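Side-chain contacts in dihydrodipicolinate reductase N-terminus domain-containing protein (Mycobacterium smegmatis, PDB 6IAQ), which is an NADP-binding native amine dehydrogenase, of a family used for the asymmetric reductive amination of ketones: residues V69-H74 with A97-N102; A197-T202 with T224-D229; V311-D316 with V325-L330. All blocks are in the same frame, centred on the assembly; numbering follows the deposited sequence.

Interaction 1 (V69-H74 with A97-N102); sequences VLEQTH and AEHGVN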
ATOM      1  N   VAL A  69      27.684  -3.267 -25.944  1.00 39.60           N
ATOM      2  CA  VAL A  69      27.814  -3.515 -24.478  1.00 34.81           C
ATOM      3  C   VAL A  69      27.052  -4.804 -24.123  1.00 34.91           C
ATOM      4  O   VAL A  69      27.601  -5.611 -23.350  1.00 34.09           O
ATOM      5  CB  VAL A  69      27.324  -2.318 -23.658  1.00 35.63           C
ATOM      6  CG1 VAL A  69      27.195  -2.642 -22.182  1.00 36.13           C
ATOM      7  CG2 VAL A  69      28.240  -1.139 -23.851  1.00 38.52           C
ATOM      8  N   LEU A  70      25.843  -5.001 -24.656  1.00 32.12           N
ATOM      9  CA  LEU A  70      25.023  -6.186 -24.303  1.00 33.23           C
ATOM     10  C   LEU A  70      25.678  -7.455 -24.875  1.00 37.04           C
ATOM     11  O   LEU A  70      25.706  -8.476 -24.166  1.00 35.66           O
ATOM     12  CB  LEU A  70      23.598  -5.992 -24.826  1.00 31.32           C
ATOM     13  CG  LEU A  70      22.782  -4.878 -24.157  1.00 28.72           C
ATOM     14  CD1 LEU A  70      21.303  -5.022 -24.457  1.00 29.21           C
ATOM     15  CD2 LEU A  70      22.984  -4.803 -22.654  1.00 28.80           C
ATOM     16  N   GLU A  71      26.179  -7.400 -26.112  1.00 39.42           N
ATOM     17  CA  GLU A  71      26.854  -8.541 -26.786  1.00 36.20           C
ATOM     18  C   GLU A  71      28.123  -8.883 -25.996  1.00 36.13           C
ATOM     19  O   GLU A  71      28.409 -10.078 -25.831  1.00 34.50           O
ATOM     20  CB  GLU A  71      27.090  -8.225 -28.265  1.00 36.29           C
ATOM     21  CG  GLU A  71      25.777  -8.229 -29.054  1.00 39.67           C
ATOM     22  CD  GLU A  71      25.773  -7.498 -30.389  1.00 41.00           C
ATOM     23  OE1 GLU A  71      26.872  -7.104 -30.846  1.00 55.86           O
ATOM     24  OE2 GLU A  71      24.675  -7.327 -30.983  1.00 42.32           O
ATOM     25  N   GLN A  72      28.837  -7.887 -25.484  1.00 37.17           N
ATOM     26  CA  GLN A  72      30.118  -8.091 -24.758  1.00 36.62           C
ATOM     27  C   GLN A  72      29.871  -8.616 -23.321  1.00 40.93           C
ATOM     28  O   GLN A  72      30.755  -9.344 -22.821  1.00 36.19           O
ATOM     29  CB  GLN A  72      30.944  -6.804 -24.769  1.00 42.18           C
ATOM     30  CG  GLN A  72      31.574  -6.524 -26.129  1.00 47.56           C
ATOM     31  CD  GLN A  72      32.369  -5.236 -26.143  1.00 53.80           C
ATOM     32  OE1 GLN A  72      32.509  -4.537 -25.132  1.00 55.75           O
ATOM     33  NE2 GLN A  72      32.802  -4.851 -27.331  1.00 52.26           N
ATOM     34  N   THR A  73      28.773  -8.242 -22.650  1.00 32.40           N
ATOM     35  CA  THR A  73      28.618  -8.478 -21.192  1.00 34.50           C
ATOM     36  C   THR A  73      27.441  -9.411 -20.853  1.00 33.13           C
ATOM     37  O   THR A  73      27.506 -10.007 -19.761  1.00 35.93           O
ATOM     38  CB  THR A  73      28.517  -7.151 -20.429  1.00 35.89           C
ATOM     39  OG1 THR A  73      27.321  -6.512 -20.868  1.00 44.15           O
ATOM     40  CG2 THR A  73      29.729  -6.268 -20.635  1.00 40.46           C
ATOM     41  N   HIS A  74      26.420  -9.528 -21.694  1.00 35.34           N
ATOM     42  CA  HIS A  74      25.198 -10.343 -21.440  1.00 32.07           C
ATOM     43  C   HIS A  74      24.754 -10.234 -19.984  1.00 36.50           C
ATOM     44  O   HIS A  74      24.740 -11.220 -19.234  1.00 35.17           O
ATOM     45  CB  HIS A  74      25.417 -11.780 -21.877  1.00 35.48           C
ATOM     46  CG  HIS A  74      25.451 -11.898 -23.360  1.00 31.65           C
ATOM     47  ND1 HIS A  74      26.643 -11.843 -24.074  1.00 37.35           N
ATOM     48  CD2 HIS A  74      24.464 -11.988 -24.275  1.00 32.34           C
ATOM     49  CE1 HIS A  74      26.367 -11.957 -25.358  1.00 32.81           C
ATOM     50  NE2 HIS A  74      25.040 -12.029 -25.504  1.00 32.30           N
ATOM     51  N   ALA A  97      15.497  -6.310 -25.568  1.00 32.29           N
ATOM     52  CA  ALA A  97      14.645  -7.483 -25.842  1.00 32.96           C
ATOM     53  C   ALA A  97      15.291  -8.358 -26.931  1.00 35.86           C
ATOM     54  O   ALA A  97      15.257  -9.608 -26.783  1.00 34.79           O
ATOM     55  CB  ALA A  97      13.272  -7.012 -26.250  1.00 33.48           C
ATOM     56  N   GLU A  98      15.866  -7.747 -27.983  1.00 34.82           N
ATOM     57  CA  GLU A  98      16.561  -8.486 -29.068  1.00 35.59           C
ATOM     58  C   GLU A  98      17.646  -9.388 -28.475  1.00 34.14           C
ATOM     59  O   GLU A  98      17.809 -10.525 -28.936  1.00 32.21           O
ATOM     60  CB  GLU A  98      17.228  -7.550 -30.079  1.00 43.20           C
ATOM     61  CG  GLU A  98      17.201  -8.146 -31.483  1.00 55.65           C
ATOM     62  CD  GLU A  98      15.980  -7.700 -32.263  1.00 55.45           C
ATOM     63  OE1 GLU A  98      15.644  -6.515 -32.132  1.00 62.98           O
ATOM     64  OE2 GLU A  98      15.375  -8.521 -32.973  1.00 57.87           O
ATOM     65  N   HIS A  99      18.367  -8.889 -27.484  1.00 33.25           N
ATOM     66  CA  HIS A  99      19.527  -9.564 -26.852  1.00 35.61           C
ATOM     67  C   HIS A  99      19.089 -10.449 -25.674  1.00 35.69           C
ATOM     68  O   HIS A  99      19.968 -10.924 -24.959  1.00 34.44           O
ATOM     69  CB  HIS A  99      20.574  -8.524 -26.460  1.00 37.86           C
ATOM     70  CG  HIS A  99      21.240  -7.879 -27.625  1.00 38.27           C
ATOM     71  ND1 HIS A  99      20.653  -6.858 -28.367  1.00 43.47           N
ATOM     72  CD2 HIS A  99      22.454  -8.098 -28.178  1.00 40.14           C
ATOM     73  CE1 HIS A  99      21.491  -6.474 -29.322  1.00 44.11           C
ATOM     74  NE2 HIS A  99      22.608  -7.205 -29.211  1.00 38.38           N
ATOM     75  N   GLY A 100      17.788 -10.681 -25.494  1.00 32.80           N
ATOM     76  CA  GLY A 100      17.236 -11.423 -24.343  1.00 36.52           C
ATOM     77  C   GLY A 100      17.595 -10.812 -23.002  1.00 35.70           C
ATOM     78  O   GLY A 100      17.652 -11.561 -21.994  1.00 39.14           O
ATOM     79  N   VAL A 101      17.799  -9.494 -22.933  1.00 35.02           N
ATOM     80  CA  VAL A 101      18.233  -8.826 -21.671  1.00 32.00           C
ATOM     81  C   VAL A 101      16.990  -8.239 -20.985  1.00 31.99           C
ATOM     82  O   VAL A 101      16.227  -7.460 -21.634  1.00 30.55           O
ATOM     83  CB  VAL A 101      19.322  -7.767 -21.934  1.00 33.69           C
ATOM     84  CG1 VAL A 101      19.580  -6.918 -20.709  1.00 33.96           C
ATOM     85  CG2 VAL A 101      20.631  -8.405 -22.413  1.00 34.47           C
ATOM     86  N   ASN A 102      16.763  -8.642 -19.728  1.00 30.64           N
ATOM     87  CA  ASN A 102      15.680  -8.075 -18.876  1.00 31.67           C
ATOM     88  C   ASN A 102      15.924  -6.567 -18.760  1.00 32.55           C
ATOM     89  O   ASN A 102      17.108  -6.152 -18.669  1.00 32.03           O
ATOM     90  CB  ASN A 102      15.671  -8.680 -17.480  1.00 31.36           C
ATOM     91  CG  ASN A 102      15.440 -10.185 -17.481  1.00 34.68           C
ATOM     92  OD1 ASN A 102      14.424 -10.655 -17.986  1.00 28.76           O
ATOM     93  ND2 ASN A 102      16.370 -10.934 -16.907  1.00 30.80           N
TER

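Interaction 2 (A197-T202 with T224-D229); sequences AQRPPT and TATRPD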
ATOM      1  N   ALA A 197      -0.227  17.905 -32.886  1.00 49.25           N
ATOM      2  CA  ALA A 197      -0.967  16.685 -33.274  1.00 43.04           C
ATOM      3  C   ALA A 197      -0.367  15.450 -32.593  1.00 38.33           C
ATOM      4  O   ALA A 197      -1.095  14.475 -32.402  1.00 48.77           O
ATOM      5  CB  ALA A 197      -0.917  16.566 -34.781  1.00 47.87           C
ATOM      6  N   GLN A 198       0.934  15.466 -32.325  1.00 37.59           N
ATOM      7  CA  GLN A 198       1.679  14.292 -31.801  1.00 37.78           C
ATOM      8  C   GLN A 198       2.230  14.591 -30.405  1.00 35.15           C
ATOM      9  O   GLN A 198       3.256  13.969 -30.035  1.00 34.02           O
ATOM     10  CB  GLN A 198       2.790  13.891 -32.771  1.00 38.95           C
ATOM     11  CG  GLN A 198       2.183  13.335 -34.038  1.00 40.44           C
ATOM     12  CD  GLN A 198       3.169  12.710 -34.983  1.00 44.16           C
ATOM     13  OE1 GLN A 198       4.368  12.586 -34.706  1.00 38.64           O
ATOM     14  NE2 GLN A 198       2.633  12.324 -36.134  1.00 43.57           N
ATOM     15  N   ARG A 199       1.582  15.466 -29.645  1.00 34.82           N
ATOM     16  CA  ARG A 199       1.956  15.684 -28.212  1.00 40.83           C
ATOM     17  C   ARG A 199       1.897  14.340 -27.499  1.00 35.85           C
ATOM     18  O   ARG A 199       0.928  13.600 -27.662  1.00 35.77           O
ATOM     19  CB  ARG A 199       1.054  16.707 -27.517  1.00 41.55           C
ATOM     20  CG  ARG A 199       1.656  17.227 -26.215  1.00 43.40           C
ATOM     21  CD  ARG A 199       0.703  17.039 -25.064  1.00 41.97           C
ATOM     22  NE  ARG A 199       1.333  17.182 -23.750  1.00 43.82           N
ATOM     23  CZ  ARG A 199       0.655  17.508 -22.646  1.00 41.25           C
ATOM     24  NH1 ARG A 199      -0.642  17.731 -22.721  1.00 42.92           N
ATOM     25  NH2 ARG A 199       1.265  17.610 -21.474  1.00 39.41           N
ATOM     26  N   PRO A 200       2.935  13.941 -26.740  1.00 38.46           N
ATOM     27  CA  PRO A 200       2.924  12.641 -26.069  1.00 40.68           C
ATOM     28  C   PRO A 200       1.796  12.510 -25.051  1.00 40.70           C
ATOM     29  O   PRO A 200       1.281  13.530 -24.569  1.00 37.98           O
ATOM     30  CB  PRO A 200       4.293  12.492 -25.380  1.00 39.75           C
ATOM     31  CG  PRO A 200       4.986  13.813 -25.539  1.00 43.63           C
ATOM     32  CD  PRO A 200       4.190  14.654 -26.534  1.00 41.55           C
ATOM     33  N   PRO A 201       1.434  11.265 -24.672  1.00 35.31           N
ATOM     34  CA  PRO A 201       0.448  11.049 -23.618  1.00 35.52           C
ATOM     35  C   PRO A 201       0.995  11.618 -22.287  1.00 35.69           C
ATOM     36  O   PRO A 201       2.198  11.697 -22.072  1.00 34.41           O
ATOM     37  CB  PRO A 201       0.276   9.518 -23.560  1.00 36.90           C
ATOM     38  CG  PRO A 201       1.609   8.963 -24.087  1.00 39.43           C
ATOM     39  CD  PRO A 201       2.069  10.000 -25.113  1.00 38.12           C
ATOM     40  N   THR A 202       0.093  12.082 -21.444  1.00 30.89           N
ATOM     41  CA  THR A 202       0.421  12.598 -20.094  1.00 32.47           C
ATOM     42  C   THR A 202       0.844  11.423 -19.208  1.00 31.27           C
ATOM     43  O   THR A 202       0.317  10.307 -19.358  1.00 27.33           O
ATOM     44  CB  THR A 202      -0.742  13.400 -19.503  1.00 34.13           C
ATOM     45  OG1 THR A 202      -1.855  12.503 -19.394  1.00 33.45           O
ATOM     46  CG2 THR A 202      -1.069  14.614 -20.353  1.00 36.15           C
ATOM     47  N   THR A 224      -8.814  15.080 -20.680  1.00 43.58           N
ATOM     48  CA  THR A 224      -7.455  15.558 -20.340  1.00 43.97           C
ATOM     49  C   THR A 224      -7.375  17.047 -20.627  1.00 40.31           C
ATOM     50  O   THR A 224      -8.061  17.493 -21.545  1.00 49.48           O
ATOM     51  CB  THR A 224      -6.372  14.797 -21.124  1.00 40.70           C
ATOM     52  OG1 THR A 224      -5.126  15.212 -20.573  1.00 43.83           O
ATOM     53  CG2 THR A 224      -6.408  15.068 -22.620  1.00 41.56           C
ATOM     54  N   ALA A 225      -6.556  17.768 -19.878  1.00 36.76           N
ATOM     55  CA  ALA A 225      -6.246  19.190 -20.117  1.00 37.35           C
ATOM     56  C   ALA A 225      -4.890  19.505 -19.490  1.00 38.42           C
ATOM     57  O   ALA A 225      -4.495  18.833 -18.505  1.00 37.37           O
ATOM     58  CB  ALA A 225      -7.327  20.084 -19.567  1.00 37.46           C
ATOM     59  N   THR A 226      -4.193  20.471 -20.064  1.00 39.03           N
ATOM     60  CA  THR A 226      -2.847  20.885 -19.643  1.00 35.78           C
ATOM     61  C   THR A 226      -2.778  22.400 -19.699  1.00 33.21           C
ATOM     62  O   THR A 226      -3.310  22.970 -20.662  1.00 39.42           O
ATOM     63  CB  THR A 226      -1.766  20.264 -20.528  1.00 31.66           C
ATOM     64  OG1 THR A 226      -1.894  18.852 -20.374  1.00 31.82           O
ATOM     65  CG2 THR A 226      -0.376  20.752 -20.176  1.00 36.51           C
ATOM     66  N   ARG A 227      -2.147  23.010 -18.703  1.00 30.37           N
ATOM     67  CA  ARG A 227      -1.848  24.454 -18.700  1.00 31.41           C
ATOM     68  C   ARG A 227      -0.388  24.624 -18.300  1.00 33.58           C
ATOM     69  O   ARG A 227       0.176  23.817 -17.550  1.00 34.10           O
ATOM     70  CB  ARG A 227      -2.810  25.180 -17.754  1.00 35.77           C
ATOM     71  CG  ARG A 227      -2.673  24.786 -16.296  1.00 40.83           C
ATOM     72  CD  ARG A 227      -3.097  25.916 -15.378  1.00 46.60           C
ATOM     73  NE  ARG A 227      -2.690  25.735 -13.992  1.00 47.28           N
ATOM     74  CZ  ARG A 227      -3.323  24.970 -13.102  1.00 52.01           C
ATOM     75  NH1 ARG A 227      -4.373  24.234 -13.443  1.00 50.17           N
ATOM     76  NH2 ARG A 227      -2.883  24.924 -11.853  1.00 53.32           N
ATOM     77  N   PRO A 228       0.281  25.677 -18.806  1.00 30.25           N
ATOM     78  CA  PRO A 228       1.663  25.929 -18.441  1.00 31.15           C
ATOM     79  C   PRO A 228       1.719  26.436 -16.995  1.00 35.02           C
ATOM     80  O   PRO A 228       0.752  27.040 -16.532  1.00 36.73           O
ATOM     81  CB  PRO A 228       2.089  27.016 -19.425  1.00 35.12           C
ATOM     82  CG  PRO A 228       0.779  27.767 -19.704  1.00 33.02           C
ATOM     83  CD  PRO A 228      -0.255  26.674 -19.757  1.00 32.12           C
ATOM     84  N   ASP A 229       2.829  26.134 -16.323  1.00 30.55           N
ATOM     85  CA  ASP A 229       3.188  26.761 -15.036  1.00 32.87           C
ATOM     86  C   ASP A 229       4.111  27.923 -15.383  1.00 34.79           C
ATOM     87  O   ASP A 229       5.040  27.731 -16.205  1.00 30.23           O
ATOM     88  CB  ASP A 229       3.798  25.744 -14.064  1.00 36.05           C
ATOM     89  CG  ASP A 229       2.880  24.573 -13.743  1.00 35.46           C
ATOM     90  OD1 ASP A 229       1.673  24.751 -13.748  1.00 37.93           O
ATOM     91  OD2 ASP A 229       3.403  23.476 -13.493  1.00 34.55           O
TER

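Interaction 3 (V311-D316 with V325-L330); sequences VNRIPD and VTVDRL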
ATOM      1  N   VAL A 311      15.360   0.108  -8.330  1.00 26.52           N
ATOM      2  CA  VAL A 311      16.379  -0.823  -7.763  1.00 25.79           C
ATOM      3  C   VAL A 311      15.674  -2.002  -7.090  1.00 30.52           C
ATOM      4  O   VAL A 311      16.000  -3.160  -7.442  1.00 28.43           O
ATOM      5  CB  VAL A 311      17.345  -0.089  -6.829  1.00 31.26           C
ATOM      6  CG1 VAL A 311      18.239  -1.048  -6.046  1.00 33.34           C
ATOM      7  CG2 VAL A 311      18.190   0.905  -7.616  1.00 31.75           C
ATOM      8  N   ASN A 312      14.710  -1.726  -6.205  1.00 31.70           N
ATOM      9  CA  ASN A 312      14.051  -2.764  -5.367  1.00 33.10           C
ATOM     10  C   ASN A 312      13.194  -3.636  -6.291  1.00 33.05           C
ATOM     11  O   ASN A 312      12.887  -4.784  -5.889  1.00 37.36           O
ATOM     12  CB  ASN A 312      13.277  -2.153  -4.197  1.00 32.93           C
ATOM     13  CG  ASN A 312      14.163  -1.444  -3.183  1.00 41.08           C
ATOM     14  OD1 ASN A 312      15.384  -1.627  -3.165  1.00 44.81           O
ATOM     15  ND2 ASN A 312      13.564  -0.617  -2.329  1.00 42.09           N
ATOM     16  N   ARG A 313      12.880  -3.170  -7.510  1.00 32.72           N
ATOM     17  CA  ARG A 313      12.132  -3.987  -8.503  1.00 29.91           C
ATOM     18  C   ARG A 313      13.041  -4.995  -9.241  1.00 32.09           C
ATOM     19  O   ARG A 313      12.506  -5.920  -9.873  1.00 33.84           O
ATOM     20  CB  ARG A 313      11.422  -3.116  -9.542  1.00 32.29           C
ATOM     21  CG  ARG A 313      10.070  -2.547  -9.138  1.00 32.95           C
ATOM     22  CD  ARG A 313       9.115  -3.615  -8.654  1.00 31.40           C
ATOM     23  NE  ARG A 313       7.777  -3.115  -8.407  1.00 29.75           N
ATOM     24  CZ  ARG A 313       6.815  -3.820  -7.802  1.00 31.96           C
ATOM     25  NH1 ARG A 313       7.034  -5.072  -7.374  1.00 31.03           N
ATOM     26  NH2 ARG A 313       5.629  -3.270  -7.632  1.00 30.56           N
ATOM     27  N   ILE A 314      14.356  -4.857  -9.207  1.00 28.24           N
ATOM     28  CA  ILE A 314      15.241  -5.650 -10.114  1.00 32.96           C
ATOM     29  C   ILE A 314      15.037  -7.148  -9.858  1.00 35.01           C
ATOM     30  O   ILE A 314      14.866  -7.902 -10.819  1.00 33.44           O
ATOM     31  CB  ILE A 314      16.713  -5.204 -10.024  1.00 30.24           C
ATOM     32  CG1 ILE A 314      16.921  -3.872 -10.759  1.00 29.93           C
ATOM     33  CG2 ILE A 314      17.646  -6.286 -10.565  1.00 32.84           C
ATOM     34  CD1 ILE A 314      18.211  -3.196 -10.407  1.00 31.27           C
ATOM     35  N   PRO A 315      15.031  -7.659  -8.607  1.00 36.93           N
ATOM     36  CA  PRO A 315      14.803  -9.095  -8.395  1.00 41.12           C
ATOM     37  C   PRO A 315      13.436  -9.560  -8.918  1.00 37.86           C
ATOM     38  O   PRO A 315      13.351 -10.679  -9.418  1.00 36.06           O
ATOM     39  CB  PRO A 315      14.899  -9.307  -6.881  1.00 40.41           C
ATOM     40  CG  PRO A 315      15.704  -8.114  -6.392  1.00 41.14           C
ATOM     41  CD  PRO A 315      15.408  -6.983  -7.366  1.00 39.21           C
ATOM     42  N   ASP A 316      12.409  -8.708  -8.791  1.00 35.98           N
ATOM     43  CA  ASP A 316      11.034  -9.013  -9.242  1.00 32.42           C
ATOM     44  C   ASP A 316      11.053  -9.176 -10.743  1.00 35.44           C
ATOM     45  O   ASP A 316      10.431 -10.118 -11.219  1.00 39.47           O
ATOM     46  CB  ASP A 316      10.024  -7.946  -8.818  1.00 37.64           C
ATOM     47  CG  ASP A 316       9.889  -7.771  -7.315  1.00 42.49           C
ATOM     48  OD1 ASP A 316      10.308  -8.714  -6.576  1.00 38.08           O
ATOM     49  OD2 ASP A 316       9.392  -6.695  -6.899  1.00 39.27           O
ATOM     50  N   VAL A 325       5.833  -6.805 -18.295  1.00 29.35           N
ATOM     51  CA  VAL A 325       5.122  -7.068 -17.011  1.00 28.33           C
ATOM     52  C   VAL A 325       4.991  -5.730 -16.268  1.00 33.03           C
ATOM     53  O   VAL A 325       6.022  -5.154 -15.900  1.00 36.64           O
ATOM     54  CB  VAL A 325       5.839  -8.148 -16.181  1.00 33.18           C
ATOM     55  CG1 VAL A 325       5.065  -8.406 -14.887  1.00 34.05           C
ATOM     56  CG2 VAL A 325       5.999  -9.465 -16.954  1.00 34.71           C
ATOM     57  N   THR A 326       3.775  -5.251 -16.085  1.00 31.71           N
ATOM     58  CA  THR A 326       3.449  -3.987 -15.390  1.00 32.79           C
ATOM     59  C   THR A 326       3.432  -4.205 -13.871  1.00 34.90           C
ATOM     60  O   THR A 326       3.159  -5.319 -13.399  1.00 32.52           O
ATOM     61  CB  THR A 326       2.131  -3.417 -15.915  1.00 29.22           C
ATOM     62  OG1 THR A 326       1.124  -4.422 -15.760  1.00 30.96           O
ATOM     63  CG2 THR A 326       2.237  -3.008 -17.364  1.00 30.07           C
ATOM     64  N   VAL A 327       3.727  -3.147 -13.130  1.00 30.85           N
ATOM     65  CA  VAL A 327       4.033  -3.213 -11.672  1.00 30.46           C
ATOM     66  C   VAL A 327       2.794  -3.601 -10.850  1.00 28.94           C
ATOM     67  O   VAL A 327       2.970  -4.126  -9.759  1.00 32.59           O
ATOM     68  CB  VAL A 327       4.637  -1.881 -11.206  1.00 28.22           C
ATOM     69  CG1 VAL A 327       6.047  -1.731 -11.782  1.00 29.59           C
ATOM     70  CG2 VAL A 327       3.726  -0.696 -11.526  1.00 26.83           C
ATOM     71  N   ASP A 328       1.596  -3.339 -11.337  1.00 28.83           N
ATOM     72  CA  ASP A 328       0.330  -3.800 -10.709  1.00 35.80           C
ATOM     73  C   ASP A 328       0.277  -5.334 -10.662  1.00 38.32           C
ATOM     74  O   ASP A 328      -0.438  -5.845  -9.797  1.00 36.45           O
ATOM     75  CB  ASP A 328      -0.883  -3.261 -11.466  1.00 39.37           C
ATOM     76  CG  ASP A 328      -0.898  -3.675 -12.931  1.00 43.03           C
ATOM     77  OD1 ASP A 328      -0.018  -3.237 -13.676  1.00 38.16           O
ATOM     78  OD2 ASP A 328      -1.790  -4.425 -13.300  1.00 37.44           O
ATOM     79  N   ARG A 329       1.006  -6.036 -11.533  1.00 34.96           N
ATOM     80  CA  ARG A 329       0.970  -7.516 -11.668  1.00 41.83           C
ATOM     81  C   ARG A 329       2.153  -8.151 -10.931  1.00 44.19           C
ATOM     82  O   ARG A 329       2.170  -9.391 -10.797  1.00 44.91           O
ATOM     83  CB  ARG A 329       0.997  -7.927 -13.147  1.00 43.77           C
ATOM     84  CG  ARG A 329      -0.225  -7.484 -13.935  1.00 44.18           C
ATOM     85  CD  ARG A 329      -0.350  -8.203 -15.276  1.00 46.41           C
ATOM     86  N   LEU A 330       3.118  -7.362 -10.454  1.00 38.60           N
ATOM     87  CA  LEU A 330       4.310  -7.919  -9.762  1.00 39.85           C
ATOM     88  C   LEU A 330       3.954  -8.177  -8.304  1.00 40.18           C
ATOM     89  O   LEU A 330       2.993  -7.604  -7.802  1.00 41.13           O
ATOM     90  CB  LEU A 330       5.467  -6.930  -9.890  1.00 40.55           C
ATOM     91  CG  LEU A 330       6.065  -6.812 -11.290  1.00 40.50           C
ATOM     92  CD1 LEU A 330       7.105  -5.709 -11.322  1.00 38.29           C
ATOM     93  CD2 LEU A 330       6.683  -8.128 -11.749  1.00 38.48           C
TER
HETATM   94  O   HOH W   1       3.102  -4.867  -6.999  1.00 30.33           O

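Interaction 1 (V69-H74 with A97-N102)
Leu-70 meets His-99 and Val-101 with different parts of its side chain. Its CB lies over one face of the His-99 imidazole, 4.1 Å from His-99 CG. Farther out, the CD1 methyl reaches past the ring to the aliphatic atoms, 4.0 Å from Val-101 CG2 and 4.1 Å from His-99 CB. Next along the helix, Glu-71 provides the polar half of the contact. Its CG stands anti to its own carbonyl carbon (chi1 -71°) and the chain runs extended beyond it, which brings the carboxylate to the edge of the same imidazole. Glu-71 CG itself sits in plane at that edge, 3.3 Å from His-99 NE2. His-99 NE2 donates to Glu-71 OE2 at 2.7 Å with a nearly straight N-H...O angle of 165°. NE2 meets OE2 on the anti side and out of the carboxylate plane, while OE2 stays near the ring plane; the two planes are 33° apart. ND1 of His-99 is bonded to the carbonyl of Ile-95, in the last turn of helix 86-98, so both nitrogens are engaged and the rotation of the ring is fixed. Gly-100, with positive phi, is the C' residue of the Schellman motif that ends this helix, Gly-100 N bonding to Ala-97 O and Val-101 N to the carbonyl five residues back; this turn carries the chain from His-99 to Val-101. The contact thus joins the C-terminal ends of helices 66-73 and 86-98 in the NADP-binding Rossmann domain. Pro-75 packs against both Leu-70 and Val-101, and Val-69 faces strands 9-13 and 32-37.

Interaction 2 (A197-T202 with T224-D229)
Strand 219-230, outermost in this chain's mixed C-terminal sheet, receives the loop between helices 187-195 and 203-215 through one arginine-threonine hydrogen bond and a pair of threonines. Arg-199 and Thr-226 approach from opposite directions. Arg-199 NH1 donates to Thr-226 OG1 at 2.9 Å, with an N-H...O angle of 166°, and the hydroxyl oxygen sits at the guanidinium edge, near its plane. With CG anti to the backbone N (chi1 -164°) and a bend at chi2, the arginine chain reaches across to the strand. The second terminal nitrogen, NH2, approaches the methyl CG2 of Thr-226 at 3.8 Å. At the start of helix 203-215, where Thr-202 is the N-cap, Thr-202 and Thr-224 slide past each other, Thr-202 CG2 lying 4.1 Å from Thr-224 OG1. Both hydroxyls turn to Asp-256 of the adjacent strand 249-260, and Thr-202 OG1 also caps Arg-205 N. On the same strand, a single oxygen, Asp-254 OD1, takes both Arg-199 NH2, as a salt bridge, and Thr-226 OG1, while Phe-252 makes a cation-pi contact with Arg-199. The Thr-226 hydroxyl thus stands between a cationic donor and a carboxylate, which would probably polarise it, and bonds at NH1 and NH2 probably limit the rotation of the guanidinium.

Interaction 3 (V311-D316 with V325-L330)
Arg-313 lays its guanidinium against Leu-330, in the loop 325-330 that follows strand 323-324, the last strand of the parallel Rossmann sheet. The two side chains cross at a slant, the leucine lying over the guanidinium: Leu-330 CB is over one face, 3.5 Å from Arg-313 NH1, and the CD1 methyl of Leu-330 is over the same face, offset toward the rim. The bend at chi2 (-53°) swings the arginine chain toward the loop, where Arg-313 CD meets Leu-330 CD1 at 3.9 Å. Val-327 crosses this chain at about a right angle, its CG1 packed 4.0 Å from Arg-313 NE. Acidic and carbonyl partners bind the guanidinium nitrogens. Arg-313 NH1 forms a salt bridge with Asp-316 OD2 at 2.9 Å; OD2 lies close to the guanidinium plane and is met on its anti side, out of the carboxylate plane. NE pairs with Asp-142 of helix 141-153, and NH1 also donates to the carbonyl of Pro-331. Asp-316 has a second cation, Arg-336, at OD1. Two carboxylates probably stabilise the charge of this buried arginine. Asn-312, in the same segment, bonds to carbonyls of Gly-154 and Ala-156 of the second subunit, which places segment 311-316 at the dimer interface. Between arginine and loop, a water accepts from Arg-313 NH2 at 3.1 Å and lies 2.9 Å from both Val-327 O and Leu-330 O.

The three contacts follow one another along the chain and none touches another. Interaction 1 lies in the N-terminal NADP-binding part, interactions 2 and 3 in the C-terminal part, yet interaction 3 is nearer to interaction 1 (nearest atoms about 7 Å, centres 20 Å) than to interaction 2 (nearest atoms about 14 Å, centres 28 Å), consistent with its loop following the last strand of the Rossmann sheet. Interactions 2 and 3 stand on opposite sides of the chain's centre. The bound NADP is about 11 Å from the Leu-70 side chain, about 12 Å from that of Arg-199 and about 10 Å from that of Val-327, so these side chains are too far to touch the cofactor.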